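PDB 1FNN: CELL division control protein 6 from Pyrobaculum aerophilum, which binds ADP, and probably binds and hydrolyses ATP, as an AAA+ protein thought to help regulate DNA replication. Local coordinates for residues A[307-311]-A[364-368]; A[219-223]-A[262-268]; A[94-100]-A[123-129]; A[34-40]-A[68-74]. All coordinates share one frame; numbering follows the deposited sequence.

Contact 1 (A[307-311]-A[364-368])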
loop_
_atom_site.group_PDB
_atom_site.type_symbol
_atom_site.label_atom_id
_atom_site.label_comp_id
_atom_site.label_asym_id
_atom_site.label_seq_id
_atom_site.Cartn_x
_atom_site.Cartn_y
_atom_site.Cartn_z
ATOM N N PRO A 307 8.516 -20.805 7.667
ATOM C CA PRO A 307 7.303 -20.129 7.204
ATOM C C PRO A 307 6.294 -21.109 6.599
ATOM O O PRO A 307 5.077 -20.965 6.812
ATOM C CB PRO A 307 7.811 -19.119 6.174
ATOM C CG PRO A 307 9.258 -18.897 6.571
ATOM C CD PRO A 307 9.730 -20.297 6.965
ATOM N N TYR A 308 6.745 -22.068 5.792
ATOM C CA TYR A 308 5.814 -22.989 5.140
ATOM C C TYR A 308 5.995 -24.458 5.513
ATOM O O TYR A 308 7.071 -24.906 5.919
ATOM C CB TYR A 308 5.945 -22.938 3.609
ATOM C CG TYR A 308 5.656 -21.560 3.073
ATOM C CD1 TYR A 308 6.719 -20.635 2.937
ATOM C CD2 TYR A 308 4.385 -21.169 2.713
ATOM C CE1 TYR A 308 6.461 -19.364 2.447
ATOM C CE2 TYR A 308 4.153 -19.904 2.228
ATOM C CZ TYR A 308 5.194 -18.996 2.094
ATOM O OH TYR A 308 4.895 -17.741 1.604
ATOM N N ILE A 309 4.866 -25.196 5.527
ATOM C CA ILE A 309 4.978 -26.663 5.649
ATOM C C ILE A 309 4.197 -27.223 4.470
ATOM O O ILE A 309 3.401 -26.576 3.785
ATOM C CB ILE A 309 4.608 -27.240 7.002
ATOM C CG1 ILE A 309 3.248 -26.748 7.527
ATOM C CG2 ILE A 309 5.627 -26.937 8.090
ATOM C CD1 ILE A 309 2.057 -27.483 6.999
ATOM N N THR A 310 4.504 -28.435 4.075
ATOM C CA THR A 310 3.899 -29.047 2.898
ATOM C C THR A 310 2.518 -29.608 3.217
ATOM O O THR A 310 2.261 -29.872 4.391
ATOM C CB THR A 310 4.783 -30.174 2.331
ATOM O OG1 THR A 310 4.926 -31.211 3.309
ATOM C CG2 THR A 310 6.162 -29.641 1.974
ATOM N N PHE A 311 1.655 -29.859 2.268
ATOM C CA PHE A 311 0.367 -30.512 2.481
ATOM C C PHE A 311 0.591 -31.907 3.068
ATOM O O PHE A 311 -0.096 -32.290 4.025
ATOM C CB PHE A 311 -0.476 -30.542 1.206
ATOM C CG PHE A 311 -1.831 -31.213 1.406
ATOM C CD1 PHE A 311 -2.964 -30.451 1.585
ATOM C CD2 PHE A 311 -1.952 -32.583 1.415
ATOM C CE1 PHE A 311 -4.202 -31.039 1.768
ATOM C CE2 PHE A 311 -3.184 -33.188 1.599
ATOM C CZ PHE A 311 -4.309 -32.407 1.776
ATOM N N THR A 364 2.194 -28.341 -2.732
ATOM C CA THR A 364 1.428 -27.268 -2.076
ATOM C C THR A 364 2.070 -26.894 -0.760
ATOM O O THR A 364 2.255 -27.791 0.077
ATOM C CB THR A 364 -0.050 -27.635 -1.851
ATOM O OG1 THR A 364 -0.656 -27.837 -3.135
ATOM C CG2 THR A 364 -0.803 -26.467 -1.242
ATOM N N LEU A 365 2.279 -25.584 -0.523
ATOM C CA LEU A 365 2.880 -25.147 0.700
ATOM C C LEU A 365 1.869 -24.373 1.528
ATOM O O LEU A 365 1.042 -23.672 0.970
ATOM C CB LEU A 365 4.094 -24.205 0.479
ATOM C CG LEU A 365 5.247 -24.808 -0.335
ATOM C CD1 LEU A 365 6.303 -23.747 -0.671
ATOM C CD2 LEU A 365 5.897 -25.983 0.392
ATOM N N ILE A 366 1.959 -24.529 2.841
ATOM C CA ILE A 366 0.988 -23.854 3.700
ATOM C C ILE A 366 1.667 -22.992 4.747
ATOM O O ILE A 366 2.583 -23.416 5.469
ATOM C CB ILE A 366 0.147 -24.931 4.457
ATOM C CG1 ILE A 366 -0.547 -25.883 3.453
ATOM C CG2 ILE A 366 -0.930 -24.273 5.322
ATOM C CD1 ILE A 366 -1.064 -27.124 4.208
ATOM N N SER A 367 1.076 -21.822 4.942
ATOM C CA SER A 367 1.600 -20.951 5.990
ATOM C C SER A 367 0.463 -20.368 6.786
ATOM O O SER A 367 -0.665 -20.212 6.287
ATOM C CB SER A 367 2.349 -19.760 5.288
ATOM O OG SER A 367 2.504 -18.741 6.291
ATOM N N ILE A 368 0.688 -20.027 8.018
ATOM C CA ILE A 368 -0.250 -19.253 8.809
ATOM C C ILE A 368 0.572 -17.960 9.145
ATOM O O ILE A 368 1.265 -17.923 10.165
ATOM C CB ILE A 368 -0.716 -19.936 10.085
ATOM C CG1 ILE A 368 -1.657 -21.132 9.708
ATOM C CG2 ILE A 368 -1.453 -19.001 11.024
ATOM C CD1 ILE A 368 -1.902 -21.989 10.969
HETATM O O HOH W 1 3.697 -19.805 8.493
#
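Ile309 and Ile366 face each other as an antiparallel hydrogen-bonded pair. Ile309 N gives to Ile366 O at 2.9 Å, and Ile366 N returns the bond to Ile309 O at 2.7 Å. A third backbone bond, Phe311 N to Thr364 O, is longer at 3.1 Å. Thr310 and Leu365 form the non-hydrogen-bonded pair next to it, and Thr310 CG2 meets Leu365 CD2 at 4.0 Å. On the other face of the sheet, Ile309 CD1 lies 4.1 Å from Ile366 CB. Tyr308 crosses Leu365 at about a right angle. Its CD2 touches Leu365 CB at 3.8 Å, and its CE2 reaches Ser367 CB at 3.6 Å. With CG anti to its carbonyl carbon (chi1 -60°), the Tyr308 ring is carried alongside strand 364-367. This strand is the middle one of the small antiparallel sheet in the C-terminal winged-helix domain. Beyond the last bridge, water 1 donates to both Pro307 O and Ser367 OG. Further out, Tyr308 OH is hydrogen-bonded to Asp225 of helix 217-227. With an alanine in place of Tyr308, Asp225 would probably lose this hydroxyl partner and a gap would open beside Leu365 and Ser367. Thr310 is the N-cap of helix 311-324, its OG1 bonded to Asp313 N. Helix 288-304 packs on Ile309 and Ile366, while Phe311 meets His332 edge-to-face.

Contact 2 (A[219-223]-A[262-268])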
loop_
_atom_site.group_PDB
_atom_site.type_symbol
_atom_site.label_atom_id
_atom_site.label_comp_id
_atom_site.label_asym_id
_atom_site.label_seq_id
_atom_site.Cartn_x
_atom_site.Cartn_y
_atom_site.Cartn_z
ATOM N N ILE A 219 10.675 -15.959 4.039
ATOM C CA ILE A 219 10.076 -14.998 4.980
ATOM C C ILE A 219 9.393 -13.853 4.254
ATOM O O ILE A 219 8.363 -13.306 4.677
ATOM C CB ILE A 219 11.110 -14.495 5.990
ATOM C CG1 ILE A 219 11.294 -15.528 7.114
ATOM C CG2 ILE A 219 10.769 -13.127 6.594
ATOM C CD1 ILE A 219 10.225 -15.493 8.197
ATOM N N LEU A 220 10.020 -13.391 3.164
ATOM C CA LEU A 220 9.452 -12.274 2.392
ATOM C C LEU A 220 8.174 -12.782 1.713
ATOM O O LEU A 220 7.182 -12.066 1.625
ATOM C CB LEU A 220 10.512 -11.913 1.332
ATOM C CG LEU A 220 11.443 -10.726 1.573
ATOM C CD1 LEU A 220 11.628 -10.363 3.028
ATOM C CD2 LEU A 220 12.772 -10.881 0.833
ATOM N N GLN A 221 8.243 -14.040 1.235
ATOM C CA GLN A 221 7.055 -14.623 0.591
ATOM C C GLN A 221 5.861 -14.741 1.551
ATOM O O GLN A 221 4.731 -14.416 1.156
ATOM C CB GLN A 221 7.341 -15.981 -0.030
ATOM C CG GLN A 221 8.140 -16.029 -1.316
ATOM C CD GLN A 221 8.694 -17.416 -1.592
ATOM O OE1 GLN A 221 8.773 -18.280 -0.705
ATOM N NE2 GLN A 221 9.097 -17.674 -2.829
ATOM N N MET A 222 6.147 -15.030 2.804
ATOM C CA MET A 222 5.113 -15.092 3.869
ATOM C C MET A 222 4.392 -13.789 4.066
ATOM O O MET A 222 3.143 -13.657 4.143
ATOM C CB MET A 222 5.820 -15.599 5.117
ATOM C CG MET A 222 4.993 -15.674 6.397
ATOM S SD MET A 222 5.986 -16.148 7.829
ATOM C CE MET A 222 4.808 -15.966 9.155
ATOM N N ILE A 223 5.212 -12.692 4.128
ATOM C CA ILE A 223 4.629 -11.369 4.274
ATOM C C ILE A 223 3.853 -10.983 3.019
ATOM O O ILE A 223 2.779 -10.422 3.104
ATOM C CB ILE A 223 5.747 -10.281 4.495
ATOM C CG1 ILE A 223 6.515 -10.628 5.751
ATOM C CG2 ILE A 223 5.072 -8.913 4.518
ATOM C CD1 ILE A 223 7.699 -9.713 6.120
ATOM N N ILE A 262 15.250 -13.324 10.704
ATOM C CA ILE A 262 13.835 -13.072 11.044
ATOM C C ILE A 262 13.134 -14.468 11.137
ATOM O O ILE A 262 13.438 -15.265 10.239
ATOM C CB ILE A 262 13.181 -12.204 9.974
ATOM C CG1 ILE A 262 13.912 -10.810 10.016
ATOM C CG2 ILE A 262 11.717 -11.926 10.284
ATOM C CD1 ILE A 262 13.441 -9.957 8.841
ATOM N N ALA A 263 12.358 -14.691 12.151
ATOM C CA ALA A 263 11.664 -16.048 12.131
ATOM C C ALA A 263 10.202 -15.876 11.811
ATOM O O ALA A 263 9.586 -14.813 12.036
ATOM C CB ALA A 263 11.882 -16.620 13.540
ATOM N N PRO A 264 9.463 -16.978 11.535
ATOM C CA PRO A 264 8.034 -16.896 11.256
ATOM C C PRO A 264 7.270 -16.268 12.381
ATOM O O PRO A 264 6.383 -15.424 12.175
ATOM C CB PRO A 264 7.617 -18.377 11.042
ATOM C CG PRO A 264 8.871 -18.989 10.505
ATOM C CD PRO A 264 10.048 -18.310 11.216
ATOM N N GLU A 265 7.585 -16.503 13.671
ATOM C CA GLU A 265 6.819 -15.893 14.748
ATOM C C GLU A 265 6.963 -14.363 14.792
ATOM O O GLU A 265 6.039 -13.667 15.211
ATOM C CB GLU A 265 7.197 -16.420 16.148
ATOM C CG GLU A 265 8.677 -16.196 16.433
ATOM C CD GLU A 265 9.301 -16.887 17.625
ATOM O OE1 GLU A 265 10.065 -17.846 17.343
ATOM O OE2 GLU A 265 9.078 -16.534 18.810
ATOM N N ASP A 266 8.136 -13.854 14.355
ATOM C CA ASP A 266 8.249 -12.365 14.315
ATOM C C ASP A 266 7.232 -11.796 13.349
ATOM O O ASP A 266 6.544 -10.799 13.608
ATOM C CB ASP A 266 9.708 -12.061 13.863
ATOM C CG ASP A 266 10.743 -12.643 14.835
ATOM O OD1 ASP A 266 10.490 -12.391 16.046
ATOM O OD2 ASP A 266 11.641 -13.251 14.268
ATOM N N VAL A 267 7.068 -12.406 12.153
ATOM C CA VAL A 267 6.067 -11.950 11.200
ATOM C C VAL A 267 4.638 -12.035 11.754
ATOM O O VAL A 267 3.820 -11.104 11.611
ATOM C CB VAL A 267 6.195 -12.744 9.890
ATOM C CG1 VAL A 267 5.101 -12.505 8.855
ATOM C CG2 VAL A 267 7.560 -12.512 9.211
ATOM N N ARG A 268 4.276 -13.187 12.370
ATOM C CA ARG A 268 2.922 -13.366 12.893
ATOM C C ARG A 268 2.562 -12.308 13.910
ATOM O O ARG A 268 1.497 -11.678 13.921
ATOM C CB ARG A 268 2.796 -14.798 13.551
ATOM C CG ARG A 268 2.926 -15.909 12.499
ATOM C CD ARG A 268 2.671 -17.358 13.063
ATOM N NE ARG A 268 3.184 -18.308 12.049
ATOM C CZ ARG A 268 4.195 -19.114 12.297
ATOM N NH1 ARG A 268 4.790 -19.091 13.498
ATOM N NH2 ARG A 268 4.619 -19.944 11.358
#
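The helical segments 219-223 and 264-268 run nearly parallel, their axes 10.4 Å apart at closest and crossing at -22°. Ile219 lies nearest Pro264 in the backbone register, and Ile223 nearest Val267. No hydrogen bond joins the two segments, so the interface is held by apolar side chains. The ends of Met222 and Val267 meet head on. Met222 CE sits 3.5 Å from Val267 CG1, which is tight for two carbons. The same methyl lies 3.4 Å from Pro264 O and 3.8 Å from Arg268 CG. Met222 gets there because its chain is extended throughout, with CG anti to the backbone N (chi1 176°). This is helix packing within the AAA+ lid domain, on the side next to the winged-helix domain: Pro307 rests on both Ile219 and Met222. Ile219 passes alongside Val267, pointing the opposite way. Ile219 CD1 comes to 3.6 Å from Ala263 C, over the start of helix 264-274, and its CG2 meets Ile262 CG2 at 4.0 Å. Ile223 CG1 fills in against Val267 CG1. At that helix start Ala263 is the N-cap residue. Its N gives a 2.7 Å bond to Asp266 OD2, met on the anti side of the carboxylate. Asp266 also forms a salt bridge with Arg259.

Contact 3 (A[94-100]-A[123-129])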
loop_
_atom_site.group_PDB
_atom_site.type_symbol
_atom_site.label_atom_id
_atom_site.label_comp_id
_atom_site.label_asym_id
_atom_site.label_seq_id
_atom_site.Cartn_x
_atom_site.Cartn_y
_atom_site.Cartn_z
ATOM N N ILE A 94 0.512 26.785 -0.646
ATOM C CA ILE A 94 1.024 27.132 -1.970
ATOM C C ILE A 94 1.858 28.400 -1.892
ATOM O O ILE A 94 2.944 28.542 -2.446
ATOM C CB ILE A 94 -0.152 27.389 -2.949
ATOM C CG1 ILE A 94 -0.803 26.052 -3.294
ATOM C CG2 ILE A 94 0.281 28.077 -4.245
ATOM C CD1 ILE A 94 -2.110 26.135 -4.059
ATOM N N ALA A 95 1.308 29.385 -1.154
ATOM C CA ALA A 95 1.997 30.663 -0.967
ATOM C C ALA A 95 3.330 30.515 -0.260
ATOM O O ALA A 95 4.378 31.130 -0.555
ATOM C CB ALA A 95 1.044 31.551 -0.145
ATOM N N ARG A 96 3.332 29.671 0.776
ATOM C CA ARG A 96 4.587 29.381 1.466
ATOM C C ARG A 96 5.567 28.679 0.545
ATOM O O ARG A 96 6.758 29.018 0.477
ATOM C CB ARG A 96 4.269 28.520 2.684
ATOM C CG ARG A 96 5.424 28.343 3.651
ATOM C CD ARG A 96 5.147 27.221 4.640
ATOM N NE ARG A 96 5.916 26.020 4.384
ATOM C CZ ARG A 96 6.065 25.291 3.300
ATOM N NH1 ARG A 96 5.473 25.567 2.144
ATOM N NH2 ARG A 96 6.838 24.211 3.312
ATOM N N SER A 97 5.055 27.710 -0.239
ATOM C CA SER A 97 5.986 26.971 -1.110
ATOM C C SER A 97 6.520 27.869 -2.206
ATOM O O SER A 97 7.669 27.733 -2.612
ATOM C CB SER A 97 5.282 25.714 -1.664
ATOM O OG SER A 97 6.092 25.251 -2.765
ATOM N N LEU A 98 5.800 28.877 -2.669
ATOM C CA LEU A 98 6.195 29.839 -3.688
ATOM C C LEU A 98 6.751 31.165 -3.149
ATOM O O LEU A 98 7.055 32.092 -3.908
ATOM C CB LEU A 98 4.946 30.149 -4.536
ATOM C CG LEU A 98 4.775 29.578 -5.943
ATOM C CD1 LEU A 98 5.616 28.361 -6.260
ATOM C CD2 LEU A 98 3.315 29.340 -6.320
ATOM N N ASN A 99 6.964 31.275 -1.837
ATOM C CA ASN A 99 7.384 32.507 -1.219
ATOM C C ASN A 99 6.545 33.706 -1.669
ATOM O O ASN A 99 7.160 34.701 -2.040
ATOM C CB ASN A 99 8.842 32.839 -1.642
ATOM C CG ASN A 99 9.678 31.810 -0.871
ATOM O OD1 ASN A 99 9.596 31.940 0.352
ATOM N ND2 ASN A 99 10.349 30.951 -1.615
ATOM N N ILE A 100 5.240 33.649 -1.473
ATOM C CA ILE A 100 4.379 34.789 -1.831
ATOM C C ILE A 100 3.996 35.408 -0.481
ATOM O O ILE A 100 3.325 34.755 0.305
ATOM C CB ILE A 100 3.068 34.326 -2.482
ATOM C CG1 ILE A 100 3.324 33.699 -3.867
ATOM C CG2 ILE A 100 2.037 35.458 -2.575
ATOM C CD1 ILE A 100 2.043 33.017 -4.377
ATOM N N ARG A 123 6.264 37.098 -11.784
ATOM C CA ARG A 123 7.577 36.509 -11.509
ATOM C C ARG A 123 7.868 35.473 -12.589
ATOM O O ARG A 123 8.893 34.810 -12.491
ATOM C CB ARG A 123 7.611 35.951 -10.086
ATOM C CG ARG A 123 7.743 37.007 -8.986
ATOM C CD ARG A 123 7.353 36.521 -7.606
ATOM N NE ARG A 123 8.074 35.336 -7.154
ATOM C CZ ARG A 123 7.682 34.478 -6.236
ATOM N NH1 ARG A 123 8.477 33.439 -5.945
ATOM N NH2 ARG A 123 6.529 34.596 -5.590
ATOM N N ASP A 124 6.979 35.316 -13.551
ATOM C CA ASP A 124 7.137 34.371 -14.659
ATOM C C ASP A 124 7.464 32.965 -14.109
ATOM O O ASP A 124 8.475 32.390 -14.468
ATOM C CB ASP A 124 8.251 34.853 -15.588
ATOM C CG ASP A 124 8.345 34.018 -16.858
ATOM O OD1 ASP A 124 7.305 33.565 -17.350
ATOM O OD2 ASP A 124 9.445 33.787 -17.399
ATOM N N LEU A 125 6.545 32.431 -13.311
ATOM C CA LEU A 125 6.785 31.174 -12.618
ATOM C C LEU A 125 5.924 30.094 -13.291
ATOM O O LEU A 125 4.990 30.424 -14.014
ATOM C CB LEU A 125 6.325 31.206 -11.160
ATOM C CG LEU A 125 6.941 32.273 -10.247
ATOM C CD1 LEU A 125 6.153 32.350 -8.947
ATOM C CD2 LEU A 125 8.421 32.023 -10.036
ATOM N N TYR A 126 6.333 28.860 -13.096
ATOM C CA TYR A 126 5.603 27.694 -13.625
ATOM C C TYR A 126 5.541 26.717 -12.442
ATOM O O TYR A 126 6.561 26.441 -11.803
ATOM C CB TYR A 126 6.346 27.110 -14.830
ATOM C CG TYR A 126 6.396 28.038 -16.032
ATOM C CD1 TYR A 126 7.509 28.849 -16.251
ATOM C CD2 TYR A 126 5.339 28.109 -16.939
ATOM C CE1 TYR A 126 7.580 29.707 -17.334
ATOM C CE2 TYR A 126 5.382 28.954 -18.027
ATOM C CZ TYR A 126 6.509 29.748 -18.213
ATOM O OH TYR A 126 6.546 30.587 -19.303
ATOM N N MET A 127 4.321 26.360 -12.083
ATOM C CA MET A 127 4.003 25.524 -10.951
ATOM C C MET A 127 3.497 24.137 -11.391
ATOM O O MET A 127 2.530 24.035 -12.143
ATOM C CB MET A 127 2.900 26.238 -10.140
ATOM C CG MET A 127 2.430 25.436 -8.961
ATOM S SD MET A 127 1.408 26.221 -7.752
ATOM C CE MET A 127 0.002 26.806 -8.700
ATOM N N PHE A 128 4.171 23.104 -10.916
ATOM C CA PHE A 128 3.637 21.732 -11.009
ATOM C C PHE A 128 2.950 21.477 -9.656
ATOM O O PHE A 128 3.617 21.220 -8.652
ATOM C CB PHE A 128 4.774 20.765 -11.264
ATOM C CG PHE A 128 4.548 19.292 -11.151
ATOM C CD1 PHE A 128 5.623 18.470 -10.867
ATOM C CD2 PHE A 128 3.305 18.705 -11.322
ATOM C CE1 PHE A 128 5.466 17.090 -10.752
ATOM C CE2 PHE A 128 3.140 17.333 -11.209
ATOM C CZ PHE A 128 4.223 16.524 -10.922
ATOM N N LEU A 129 1.641 21.577 -9.649
ATOM C CA LEU A 129 0.844 21.477 -8.445
ATOM C C LEU A 129 0.240 20.088 -8.276
ATOM O O LEU A 129 -0.311 19.482 -9.204
ATOM C CB LEU A 129 -0.241 22.555 -8.508
ATOM C CG LEU A 129 -1.256 22.615 -7.364
ATOM C CD1 LEU A 129 -0.583 22.957 -6.022
ATOM C CD2 LEU A 129 -2.367 23.617 -7.691
#
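The guanidinium of Arg123 meets Leu98 O at its edge. Both terminal nitrogens point at this one oxygen. NH1 gives the shorter bond to Leu98 O, 2.8 Å, and NH2 the longer, 3.1 Å. The oxygen lies 1° out of the guanidinium plane. Ile100 CG1 is also at the edge, 3.7 Å from Arg123 NH2, which has a second partner in His119. Over the centre of one face of the guanidinium lies Leu125 CD1, 3.8 Å above the plane. A leucine in place of Arg123 would probably leave Leu98 O without these two donors, at the point where the helix ends. That end is a Schellman motif, with Asn99 as the C-prime residue. Deeper in, Met127 SD meets Leu98 CD2 at 3.9 Å and Ile94 CG2 at 4.1 Å. CG anti to the backbone N (chi1 177°) carries the Met127 sulfur toward them. Ile94 CD1 packs on Leu129 CD1. The contact thus lays helix 87-97 against strand 127-132 of the parallel AAA+ sheet, with edge strand 75-80 and helix 109-122 also touching Leu98.

Contact 4 (A[34-40]-A[68-74])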
loop_
_atom_site.group_PDB
_atom_site.type_symbol
_atom_site.label_atom_id
_atom_site.label_comp_id
_atom_site.label_asym_id
_atom_site.label_seq_id
_atom_site.Cartn_x
_atom_site.Cartn_y
_atom_site.Cartn_z
ATOM N N GLY A 34 6.418 15.444 -19.203
ATOM C CA GLY A 34 7.791 15.678 -19.577
ATOM C C GLY A 34 8.010 16.854 -20.524
ATOM O O GLY A 34 9.002 17.570 -20.318
ATOM N N ASN A 35 7.243 16.930 -21.620
ATOM C CA ASN A 35 7.450 18.035 -22.564
ATOM C C ASN A 35 7.238 19.379 -21.865
ATOM O O ASN A 35 7.981 20.330 -22.082
ATOM C CB ASN A 35 6.518 17.914 -23.771
ATOM C CG ASN A 35 7.011 16.856 -24.752
ATOM O OD1 ASN A 35 8.185 16.477 -24.730
ATOM N ND2 ASN A 35 6.106 16.387 -25.608
ATOM N N TRP A 36 6.146 19.484 -21.113
ATOM C CA TRP A 36 5.864 20.717 -20.381
ATOM C C TRP A 36 6.936 21.036 -19.341
ATOM O O TRP A 36 7.356 22.202 -19.297
ATOM C CB TRP A 36 4.514 20.690 -19.743
ATOM C CG TRP A 36 3.959 21.915 -19.076
ATOM C CD1 TRP A 36 3.131 22.818 -19.655
ATOM C CD2 TRP A 36 4.165 22.389 -17.729
ATOM N NE1 TRP A 36 2.815 23.811 -18.763
ATOM C CE2 TRP A 36 3.428 23.582 -17.579
ATOM C CE3 TRP A 36 4.906 21.908 -16.646
ATOM C CZ2 TRP A 36 3.395 24.315 -16.397
ATOM C CZ3 TRP A 36 4.874 22.641 -15.467
ATOM C CH2 TRP A 36 4.144 23.809 -15.343
ATOM N N LEU A 37 7.466 20.018 -18.637
ATOM C CA LEU A 37 8.546 20.332 -17.682
ATOM C C LEU A 37 9.803 20.857 -18.383
ATOM O O LEU A 37 10.568 21.691 -17.836
ATOM C CB LEU A 37 8.838 19.068 -16.859
ATOM C CG LEU A 37 7.701 18.728 -15.849
ATOM C CD1 LEU A 37 7.988 17.359 -15.205
ATOM C CD2 LEU A 37 7.624 19.819 -14.788
ATOM N N ARG A 38 10.101 20.290 -19.552
ATOM C CA ARG A 38 11.291 20.759 -20.308
ATOM C C ARG A 38 11.065 22.170 -20.853
ATOM O O ARG A 38 12.019 22.948 -20.952
ATOM C CB ARG A 38 11.658 19.779 -21.414
ATOM C CG ARG A 38 12.349 18.496 -20.945
ATOM C CD ARG A 38 12.758 17.620 -22.147
ATOM N NE ARG A 38 11.525 16.982 -22.680
ATOM C CZ ARG A 38 11.077 15.819 -22.180
ATOM N NH1 ARG A 38 11.713 15.190 -21.202
ATOM N NH2 ARG A 38 9.971 15.249 -22.656
ATOM N N ASN A 39 9.882 22.521 -21.326
ATOM C CA ASN A 39 9.515 23.792 -21.902
ATOM C C ASN A 39 8.086 24.161 -21.564
ATOM O O ASN A 39 7.131 24.127 -22.361
ATOM C CB ASN A 39 9.608 23.823 -23.439
ATOM C CG ASN A 39 10.992 23.597 -24.001
ATOM O OD1 ASN A 39 11.939 24.331 -23.695
ATOM N ND2 ASN A 39 11.127 22.570 -24.835
ATOM N N PRO A 40 7.861 24.684 -20.360
ATOM C CA PRO A 40 6.542 24.943 -19.848
ATOM C C PRO A 40 5.783 26.108 -20.438
ATOM O O PRO A 40 6.361 27.105 -20.875
ATOM C CB PRO A 40 6.757 25.278 -18.358
ATOM C CG PRO A 40 8.194 25.723 -18.298
ATOM C CD PRO A 40 8.908 24.855 -19.312
ATOM N N TYR A 68 13.135 14.883 -12.939
ATOM C CA TYR A 68 13.040 16.143 -13.655
ATOM C C TYR A 68 13.545 17.345 -12.870
ATOM O O TYR A 68 13.750 18.409 -13.455
ATOM C CB TYR A 68 11.575 16.439 -14.024
ATOM C CG TYR A 68 11.263 15.736 -15.334
ATOM C CD1 TYR A 68 11.548 16.352 -16.543
ATOM C CD2 TYR A 68 10.697 14.465 -15.350
ATOM C CE1 TYR A 68 11.277 15.732 -17.752
ATOM C CE2 TYR A 68 10.422 13.822 -16.551
ATOM C CZ TYR A 68 10.711 14.461 -17.741
ATOM O OH TYR A 68 10.438 13.833 -18.933
ATOM N N LYS A 69 13.875 17.153 -11.618
ATOM C CA LYS A 69 14.192 18.151 -10.621
ATOM C C LYS A 69 15.282 19.131 -11.130
ATOM O O LYS A 69 15.190 20.346 -10.948
ATOM C CB LYS A 69 14.873 17.391 -9.469
ATOM C CG LYS A 69 14.390 17.557 -8.076
ATOM C CD LYS A 69 15.320 17.019 -7.010
ATOM C CE LYS A 69 16.115 15.778 -7.334
ATOM N NZ LYS A 69 17.018 15.431 -6.195
ATOM N N ASP A 70 16.290 18.584 -11.782
ATOM C CA ASP A 70 17.399 19.462 -12.203
ATOM C C ASP A 70 17.285 19.905 -13.642
ATOM O O ASP A 70 18.257 20.402 -14.202
ATOM C CB ASP A 70 18.717 18.718 -11.916
ATOM C CG ASP A 70 18.851 18.566 -10.403
ATOM O OD1 ASP A 70 18.719 19.587 -9.705
ATOM O OD2 ASP A 70 19.080 17.441 -9.924
ATOM N N LYS A 71 16.199 19.544 -14.326
ATOM C CA LYS A 71 15.991 19.739 -15.737
ATOM C C LYS A 71 14.756 20.575 -16.033
ATOM O O LYS A 71 14.222 20.521 -17.148
ATOM C CB LYS A 71 15.769 18.389 -16.444
ATOM C CG LYS A 71 16.652 17.264 -15.988
ATOM C CD LYS A 71 16.885 16.148 -16.977
ATOM C CE LYS A 71 15.629 15.613 -17.618
ATOM N NZ LYS A 71 14.535 15.371 -16.643
ATOM N N THR A 72 14.269 21.346 -15.058
ATOM C CA THR A 72 13.089 22.148 -15.284
ATOM C C THR A 72 13.156 23.462 -14.504
ATOM O O THR A 72 13.707 23.505 -13.407
ATOM C CB THR A 72 11.798 21.368 -14.902
ATOM O OG1 THR A 72 10.646 22.123 -15.273
ATOM C CG2 THR A 72 11.677 21.055 -13.403
ATOM N N THR A 73 12.399 24.454 -14.972
ATOM C CA THR A 73 12.285 25.695 -14.218
ATOM C C THR A 73 11.039 25.633 -13.369
ATOM O O THR A 73 10.731 26.584 -12.667
ATOM C CB THR A 73 12.171 26.895 -15.198
ATOM O OG1 THR A 73 11.065 26.625 -16.076
ATOM C CG2 THR A 73 13.448 26.989 -16.016
ATOM N N ALA A 74 10.184 24.598 -13.561
ATOM C CA ALA A 74 8.933 24.577 -12.845
ATOM C C ALA A 74 9.164 24.398 -11.353
ATOM O O ALA A 74 10.118 23.670 -11.018
ATOM C CB ALA A 74 8.045 23.415 -13.342
HETATM O O HOH W 2 12.079 24.162 -17.915
#
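Leu37 and Tyr68 form the tight part of this contact. Leu37 CD1 lies over one face of the Tyr68 ring, a CH-pi contact 4.0 Å from the centroid and 24° off the normal. The two side chains cross at about a right angle. Gly34, with no side chain, lets the Tyr68 OH come to 3.3 Å from its CA. Leu37 CD2 turns the other way and meets Ala74 CB at 3.9 Å. Ala74 CB also touches Trp36 CZ3. Close by, Thr72 OG1 gives a short 2.6 Å bond to Leu37 O. The hydroxyl is set for this with OG1 anti to the backbone N (chi1 -174°). It also accepts from Ala74 N, which makes an ST turn. Water 2 donates a second bond to Leu37 O and accepts from Thr73 N.

The exposed side is looser and more polar. Arg38 NH1 gives a 2.9 Å bond to Tyr68 OH, bent to 131° and with the oxygen tilted out of the guanidinium plane. Arg38 NH2 holds Asn35 OD1 at 3.0 Å. Pro40 CG only brushes Thr73 OG1. The contact joins the end of helix 23-38 to the loop leading into strand 75-80. Thr72 and water 2 together satisfy the carbonyl of Leu37 near the end of its helix. The Tyr68 hydroxyl, bonded to both Arg38 and Asp30, is probably polarised by these two charged groups.

Overall arrangement
The four contacts form two touching pairs on opposite sides of the chain's centre. Contacts 3 and 4 lie in the ATPase part, with centres about 15 Å apart, and meet where Tyr126 packs on Pro40 and Trp36. Contact 1 lies in the winged-helix domain and contact 2 in the lid. They touch: Ile368 O is probably hydrogen-bonded to Arg268 NE, and helix 217-227 of contact 2 also receives Pro307 and Tyr308. Contacts 1, 2 and 3 are mostly buried, contact 4 only partly. Contact 1 is strand pairing. Contact 2 has no hydrogen bond between its helices and rests mainly on apolar side chains. Contact 3 adds a partly exposed arginine, and contact 4 mixes apolar packing with hydroxyl and water bonds.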